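PDB 2FWT: DHC, diheme cytochrome c from Rhodobacter sphaeroides, which carries two covalently bound c-type hemes and probably passes electrons to the oxygen-binding sphaeroides heme protein SHP. Local coordinates for residues Val3-Thr9 against Gln54-Leu59; Arg28-Leu33 against Thr81-Ile85. All coordinates share one frame; numbering follows the deposited sequence.

Contact 1. Residues Val3-Thr9 against Gln54-Leu59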
loop_
_atom_site.group_PDB
_atom_site.type_symbol
_atom_site.label_atom_id
_atom_site.label_comp_id
_atom_site.label_asym_id
_atom_site.label_seq_id
_atom_site.Cartn_x
_atom_site.Cartn_y
_atom_site.Cartn_z
ATOM N N VAL A 3 10.713 -1.340 -1.582
ATOM C CA VAL A 3 10.870 -1.121 -0.163
ATOM C C VAL A 3 10.751 0.365 0.155
ATOM O O VAL A 3 11.311 1.213 -0.562
ATOM C CB VAL A 3 12.252 -1.715 0.233
ATOM C CG1 VAL A 3 13.090 -0.774 1.088
ATOM C CG2 VAL A 3 12.055 -3.048 0.876
ATOM N N VAL A 4 10.015 0.696 1.208
ATOM C CA VAL A 4 9.867 2.075 1.608
ATOM C C VAL A 4 11.085 2.426 2.434
ATOM O O VAL A 4 11.267 1.898 3.531
ATOM C CB VAL A 4 8.620 2.338 2.479
ATOM C CG1 VAL A 4 8.638 3.764 2.937
ATOM C CG2 VAL A 4 7.315 2.050 1.711
ATOM N N THR A 5 11.888 3.329 1.890
ATOM C CA THR A 5 13.116 3.779 2.540
ATOM C C THR A 5 12.917 5.103 3.279
ATOM O O THR A 5 13.666 5.429 4.216
ATOM C CB THR A 5 14.242 3.921 1.508
ATOM O OG1 THR A 5 15.451 4.296 2.190
ATOM C CG2 THR A 5 13.870 4.956 0.394
ATOM N N ASP A 6 11.900 5.853 2.888
ATOM C CA ASP A 6 11.591 7.105 3.541
ATOM C C ASP A 6 11.201 6.921 5.013
ATOM O O ASP A 6 10.169 6.324 5.316
ATOM C CB ASP A 6 10.462 7.779 2.810
ATOM C CG ASP A 6 10.211 9.155 3.315
ATOM O OD1 ASP A 6 9.098 9.412 3.784
ATOM O OD2 ASP A 6 11.159 9.991 3.255
ATOM N N PRO A 7 12.019 7.448 5.946
ATOM C CA PRO A 7 11.709 7.259 7.371
ATOM C C PRO A 7 10.331 7.704 7.844
ATOM O O PRO A 7 9.688 6.959 8.577
ATOM C CB PRO A 7 12.825 8.048 8.072
ATOM C CG PRO A 7 13.943 8.018 7.082
ATOM C CD PRO A 7 13.304 8.148 5.755
ATOM N N LEU A 8 9.841 8.868 7.401
ATOM C CA LEU A 8 8.525 9.336 7.839
ATOM C C LEU A 8 7.424 8.413 7.338
ATOM O O LEU A 8 6.492 8.102 8.054
ATOM C CB LEU A 8 8.222 10.713 7.255
ATOM C CG LEU A 8 7.440 11.782 8.012
ATOM C CD1 LEU A 8 6.800 12.731 7.046
ATOM C CD2 LEU A 8 6.535 11.367 9.120
ATOM N N THR A 9 7.503 8.054 6.063
ATOM C CA THR A 9 6.494 7.171 5.479
ATOM C C THR A 9 6.579 5.796 6.142
ATOM O O THR A 9 5.552 5.248 6.520
ATOM C CB THR A 9 6.659 7.056 3.962
ATOM O OG1 THR A 9 6.566 8.372 3.386
ATOM C CG2 THR A 9 5.597 6.139 3.388
ATOM N N GLN A 54 4.356 15.733 3.276
ATOM C CA GLN A 54 5.663 15.102 3.080
ATOM C C GLN A 54 5.568 13.647 2.613
ATOM O O GLN A 54 6.348 13.227 1.742
ATOM C CB GLN A 54 6.547 15.137 4.340
ATOM C CG GLN A 54 7.175 16.502 4.639
ATOM C CD GLN A 54 8.481 16.895 3.882
ATOM O OE1 GLN A 54 9.033 17.955 4.196
ATOM N NE2 GLN A 54 8.978 16.075 2.928
ATOM N N ILE A 55 4.663 12.883 3.222
ATOM C CA ILE A 55 4.505 11.471 2.861
ATOM C C ILE A 55 3.943 11.430 1.446
ATOM O O ILE A 55 4.429 10.689 0.591
ATOM C CB ILE A 55 3.609 10.747 3.857
ATOM C CG1 ILE A 55 4.343 10.657 5.210
ATOM C CG2 ILE A 55 3.115 9.405 3.358
ATOM C CD1 ILE A 55 3.421 10.279 6.334
ATOM N N GLU A 56 2.932 12.247 1.206
ATOM C CA GLU A 56 2.315 12.276 -0.110
ATOM C C GLU A 56 3.324 12.618 -1.202
ATOM O O GLU A 56 3.353 12.027 -2.277
ATOM C CB GLU A 56 1.132 13.236 -0.136
ATOM C CG GLU A 56 0.395 13.182 -1.456
ATOM C CD GLU A 56 -0.805 14.098 -1.543
ATOM O OE1 GLU A 56 -1.272 14.578 -0.485
ATOM O OE2 GLU A 56 -1.264 14.330 -2.684
ATOM N N SER A 57 4.159 13.599 -0.949
ATOM C CA SER A 57 5.162 13.979 -1.941
ATOM C C SER A 57 6.092 12.798 -2.286
ATOM O O SER A 57 6.396 12.561 -3.458
ATOM C CB SER A 57 5.957 15.208 -1.463
ATOM O OG SER A 57 7.094 15.409 -2.321
ATOM N N TYR A 58 6.516 12.040 -1.274
ATOM C CA TYR A 58 7.369 10.887 -1.483
ATOM C C TYR A 58 6.634 9.820 -2.299
ATOM O O TYR A 58 7.193 9.277 -3.263
ATOM C CB TYR A 58 7.861 10.313 -0.131
ATOM C CG TYR A 58 8.423 8.918 -0.252
ATOM C CD1 TYR A 58 9.721 8.713 -0.662
ATOM C CD2 TYR A 58 7.645 7.791 0.036
ATOM C CE1 TYR A 58 10.222 7.437 -0.834
ATOM C CE2 TYR A 58 8.162 6.502 -0.107
ATOM C CZ TYR A 58 9.446 6.342 -0.529
ATOM O OH TYR A 58 9.977 5.091 -0.680
ATOM N N LEU A 59 5.391 9.530 -1.922
ATOM C CA LEU A 59 4.623 8.479 -2.583
ATOM C C LEU A 59 4.392 8.835 -4.041
ATOM O O LEU A 59 4.626 8.031 -4.947
ATOM C CB LEU A 59 3.331 8.206 -1.840
ATOM C CG LEU A 59 3.461 7.598 -0.442
ATOM C CD1 LEU A 59 2.119 7.677 0.301
ATOM C CD2 LEU A 59 3.945 6.183 -0.511
HETATM O O HOH W 1 8.484 11.995 3.732
#
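Tyr58 holds its CG anti to the backbone N (chi1 164°), and Asp6 does the same with its own CG (chi1 -172°); with these torsions the two side chains run past each other in opposite directions. The motif is an N-cap: Asp6 caps the helix 7-12, which leads into the heme-binding cysteines of this diheme cytochrome c, and the cap packs on helix 49-61. Asp6 CB sits over the centre of one Tyr58 ring face, a CH-pi contact with CB 3.5 Å from the ring centroid, and the carboxylate plane is nearly parallel to the ring, 17° apart. At the far end of the ring, Tyr58 OH lies against the backbone of Val4 and Thr5, with Val4 CG1 4.1 Å from Tyr58 CE2. Replacing Tyr58 by an alanine would probably strip Asp6 CB of its aromatic platform and open a gap beside Val4 and Thr5. Next to the ring, Thr9 OG1 stands 3.6 Å from Tyr58 CD2 and equally near CG2 of Ile55. One turn back along helix 49-61, Ile55 is crossed at about a right angle by the Leu8 side chain, Leu8 CD1 lying 3.7 Å from Ile55 CG1 and also meeting Gln54 CB. Asp6 OD1 is gripped twice from its own segment: the Thr9 OG1 hydroxyl donates to its anti side at 2.8 Å, while the capping bond, from Thr9 N, comes from above the carboxylate plane at 3.1 Å. A water also donates to Asp6 OD1, 2.7 Å away, and reaches Gln54 O by a weak bond.

Contact 2. Residues Arg28-Leu33 against Thr81-Ile85. With HEC (heme c), chain C.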
loop_
_atom_site.group_PDB
_atom_site.type_symbol
_atom_site.label_atom_id
_atom_site.label_comp_id
_atom_site.label_asym_id
_atom_site.label_seq_id
_atom_site.Cartn_x
_atom_site.Cartn_y
_atom_site.Cartn_z
ATOM N N ARG A 28 -2.109 9.334 -8.652
ATOM C CA ARG A 28 -3.466 9.788 -8.325
ATOM C C ARG A 28 -4.121 9.000 -7.192
ATOM O O ARG A 28 -4.926 9.540 -6.449
ATOM C CB ARG A 28 -4.350 9.745 -9.549
ATOM C CG ARG A 28 -4.678 8.363 -10.061
ATOM C CD ARG A 28 -5.257 8.500 -11.477
ATOM N NE ARG A 28 -5.586 7.198 -12.023
ATOM C CZ ARG A 28 -4.721 6.375 -12.631
ATOM N NH1 ARG A 28 -3.459 6.713 -12.812
ATOM N NH2 ARG A 28 -5.145 5.199 -13.059
ATOM N N SER A 29 -3.747 7.724 -7.069
ATOM C CA SER A 29 -4.225 6.835 -6.015
ATOM C C SER A 29 -3.609 7.210 -4.663
ATOM O O SER A 29 -4.309 7.309 -3.664
ATOM C CB SER A 29 -3.932 5.375 -6.353
ATOM O OG SER A 29 -4.679 4.932 -7.498
ATOM N N TRP A 30 -2.300 7.439 -4.622
ATOM C CA TRP A 30 -1.687 7.928 -3.388
ATOM C C TRP A 30 -2.286 9.261 -2.948
ATOM O O TRP A 30 -2.572 9.455 -1.765
ATOM C CB TRP A 30 -0.192 8.038 -3.537
ATOM C CG TRP A 30 0.550 6.728 -3.669
ATOM C CD1 TRP A 30 1.379 6.376 -4.671
ATOM C CD2 TRP A 30 0.546 5.633 -2.751
ATOM N NE1 TRP A 30 1.871 5.158 -4.458
ATOM C CE2 TRP A 30 1.402 4.670 -3.273
ATOM C CE3 TRP A 30 -0.107 5.379 -1.526
ATOM C CZ2 TRP A 30 1.651 3.454 -2.631
ATOM C CZ3 TRP A 30 0.152 4.172 -0.868
ATOM C CH2 TRP A 30 1.024 3.232 -1.414
ATOM N N THR A 31 -2.502 10.174 -3.877
ATOM C CA THR A 31 -3.091 11.478 -3.527
ATOM C C THR A 31 -4.508 11.286 -2.949
ATOM O O THR A 31 -4.899 11.916 -1.955
ATOM C CB THR A 31 -3.083 12.419 -4.746
ATOM O OG1 THR A 31 -1.733 12.793 -5.025
ATOM C CG2 THR A 31 -3.930 13.644 -4.512
ATOM N N ALA A 32 -5.273 10.409 -3.570
ATOM C CA ALA A 32 -6.617 10.140 -3.098
ATOM C C ALA A 32 -6.618 9.576 -1.687
ATOM O O ALA A 32 -7.442 9.969 -0.837
ATOM C CB ALA A 32 -7.306 9.198 -4.049
ATOM N N LEU A 33 -5.751 8.604 -1.449
ATOM C CA LEU A 33 -5.641 8.002 -0.135
ATOM C C LEU A 33 -5.182 9.039 0.907
ATOM O O LEU A 33 -5.755 9.149 2.010
ATOM C CB LEU A 33 -4.670 6.824 -0.148
ATOM C CG LEU A 33 -5.138 5.453 -0.611
ATOM C CD1 LEU A 33 -3.952 4.512 -0.721
ATOM C CD2 LEU A 33 -6.179 4.868 0.353
ATOM N N THR A 81 -9.504 5.594 -10.445
ATOM C CA THR A 81 -8.540 5.797 -9.344
ATOM C C THR A 81 -8.663 4.696 -8.288
ATOM O O THR A 81 -9.510 4.761 -7.386
ATOM C CB THR A 81 -8.710 7.185 -8.721
ATOM O OG1 THR A 81 -8.422 8.164 -9.720
ATOM C CG2 THR A 81 -7.741 7.386 -7.570
ATOM N N PRO A 82 -7.811 3.666 -8.409
ATOM C CA PRO A 82 -7.852 2.615 -7.399
ATOM C C PRO A 82 -7.441 3.180 -6.019
ATOM O O PRO A 82 -6.635 4.117 -5.964
ATOM C CB PRO A 82 -6.846 1.574 -7.904
ATOM C CG PRO A 82 -6.089 2.208 -9.060
ATOM C CD PRO A 82 -6.800 3.455 -9.466
ATOM N N LEU A 83 -8.001 2.646 -4.933
ATOM C CA LEU A 83 -7.466 2.913 -3.622
ATOM C C LEU A 83 -6.650 1.738 -3.082
ATOM O O LEU A 83 -5.958 1.908 -2.074
ATOM C CB LEU A 83 -8.578 3.229 -2.634
ATOM C CG LEU A 83 -9.023 4.680 -2.390
ATOM C CD1 LEU A 83 -8.389 5.708 -3.272
ATOM C CD2 LEU A 83 -10.551 4.764 -2.370
ATOM N N ARG A 84 -6.743 0.565 -3.721
ATOM C CA ARG A 84 -6.122 -0.653 -3.176
ATOM C C ARG A 84 -5.199 -1.271 -4.210
ATOM O O ARG A 84 -5.602 -1.448 -5.384
ATOM C CB ARG A 84 -7.177 -1.698 -2.757
ATOM C CG ARG A 84 -7.980 -1.292 -1.589
ATOM C CD ARG A 84 -9.009 -2.342 -1.266
ATOM N NE ARG A 84 -9.749 -2.178 -0.004
ATOM C CZ ARG A 84 -9.403 -2.653 1.192
ATOM N NH1 ARG A 84 -8.242 -3.234 1.401
ATOM N NH2 ARG A 84 -10.229 -2.479 2.217
ATOM N N ILE A 85 -4.002 -1.633 -3.758
ATOM C CA ILE A 85 -3.104 -2.468 -4.528
ATOM C C ILE A 85 -3.812 -3.793 -4.874
ATOM O O ILE A 85 -3.734 -4.286 -6.008
ATOM C CB ILE A 85 -1.808 -2.750 -3.752
ATOM C CG1 ILE A 85 -1.030 -1.438 -3.482
ATOM C CG2 ILE A 85 -0.918 -3.722 -4.527
ATOM C CD1 ILE A 85 -0.087 -1.540 -2.294
HETATM FE FE HEC C . -3.536 1.875 5.578
HETATM C CHA HEC C . -5.255 -0.434 3.804
HETATM C CHB HEC C . -1.866 2.828 2.732
HETATM C CHC HEC C . -1.721 4.107 7.371
HETATM C CHD HEC C . -5.286 1.060 8.387
HETATM N NA HEC C . -3.526 1.298 3.651
HETATM C C1A HEC C . -4.335 0.311 3.114
HETATM C C2A HEC C . -4.083 0.175 1.710
HETATM C C3A HEC C . -3.126 1.078 1.407
HETATM C C4A HEC C . -2.762 1.789 2.621
HETATM C CMA HEC C . -2.498 1.325 0.048
HETATM C CAA HEC C . -4.779 -0.827 0.782
HETATM C CBA HEC C . -4.177 -2.228 0.869
HETATM C CGA HEC C . -4.726 -3.085 -0.255
HETATM O O1A HEC C . -4.193 -2.992 -1.379
HETATM O O2A HEC C . -5.687 -3.867 -0.027
HETATM N NB HEC C . -2.069 3.211 5.139
HETATM C C1B HEC C . -1.574 3.510 3.890
HETATM C C2B HEC C . -0.674 4.634 4.001
HETATM C C3B HEC C . -0.652 4.996 5.300
HETATM C C4B HEC C . -1.478 4.061 6.038
HETATM C CMB HEC C . -0.001 5.279 2.769
HETATM C CAB HEC C . 0.104 6.162 5.976
HETATM C CBB HEC C . -0.350 7.413 5.621
HETATM N NC HEC C . -3.509 2.449 7.515
HETATM C C1C HEC C . -2.661 3.391 8.059
HETATM C C2C HEC C . -2.888 3.464 9.479
HETATM C C3C HEC C . -3.889 2.633 9.775
HETATM C C4C HEC C . -4.282 1.975 8.540
HETATM C CMC HEC C . -2.120 4.394 10.431
HETATM C CAC HEC C . -4.535 2.392 11.168
HETATM C CBC HEC C . -5.007 3.461 11.882
HETATM N ND HEC C . -4.997 0.583 5.998
HETATM C C1D HEC C . -5.619 0.422 7.236
HETATM C C2D HEC C . -6.674 -0.561 7.132
HETATM C C3D HEC C . -6.681 -1.039 5.714
HETATM C C4D HEC C . -5.606 -0.280 5.085
HETATM C CMD HEC C . -7.628 -1.001 8.204
HETATM C CAD HEC C . -7.630 -2.081 5.135
HETATM C CBD HEC C . -6.993 -3.468 5.299
HETATM C CGD HEC C . -7.910 -4.568 4.823
HETATM O O1D HEC C . -8.876 -4.251 4.086
HETATM O O2D HEC C . -7.646 -5.759 5.183
#
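The guanidinium of Arg28 has Thr81 OG1 at its edge, near its plane, while Pro82 CD approaches obliquely. The closer touch is lower on the arginine chain, where Arg28 CD comes within 3.6 Å of Thr81 OG1 as the two side chains slide past each other in opposite directions. The second guanidinium, that of Arg84, turns toward the heme propionates: O2A lies in its plane at the edge, and O1D is also at the edge. Arg84 NH1 donates to both, at 3.0 Å to heme O2A and 2.9 Å to heme O1D, and NH2 adds a second bond to O1D. Three bonds thus fix the rotation of the group and probably offset part of the propionate charge; the hydroxyls of Ser86, Ser109 and Ser111 also hydrogen-bond to the heme. The indole of Trp30, with the heme methyl CMB oblique to its ring, helps line the same pocket. This is part of the wall of a c-type heme site: helix 27-34 gives Trp30 and Leu33, and the irregular segment 81-85, lying between helices 49-61 and 89-98, gives Arg84 and Ile85. The one hydrogen bond directly between the two is from Ser29 OG to Pro82 O, 2.6 Å long, with the donor tilted 20° from the carbonyl plane. Ser29 OG points away from its own carbonyl carbon, beside the backbone N (chi1 -66°), which also sets it against Pro82 CD. Further along the helix, Ala32 CB meets Leu83 CD1 at 3.7 Å. The Leu33 and Leu83 side chains pass each other in opposite directions, Leu33 CD2 near Leu83 CG, while the other methyl, Leu33 CD1, lies 3.6 Å from both Leu83 O and the heme methyl CMA. Leu83 O is buried here and has no hydrogen-bonding partner in the model.

Overall arrangement
Contacts 1 and 2 have centres about 15 Å apart and meet through helices 27-34 and 49-61. Glu56 OE2 lies 2.8 Å from Thr31 OG1, a probable hydrogen bond, and Leu59 CB packs 3.6 Å from Trp30 CG. Their segments alternate along the chain, so the two pairings cross. Both border the heme held by Cys13 and Cys16: the side chain of Thr9 in contact 1 is about 4 Å from that of Cys13, and that of Leu59 comes about 4 Å from that same heme. In contact 2 the side chain of Leu33 is about 4 Å from that of the axial ligand His40, whereas the other heme is about 11 Å from the Leu33 side chain.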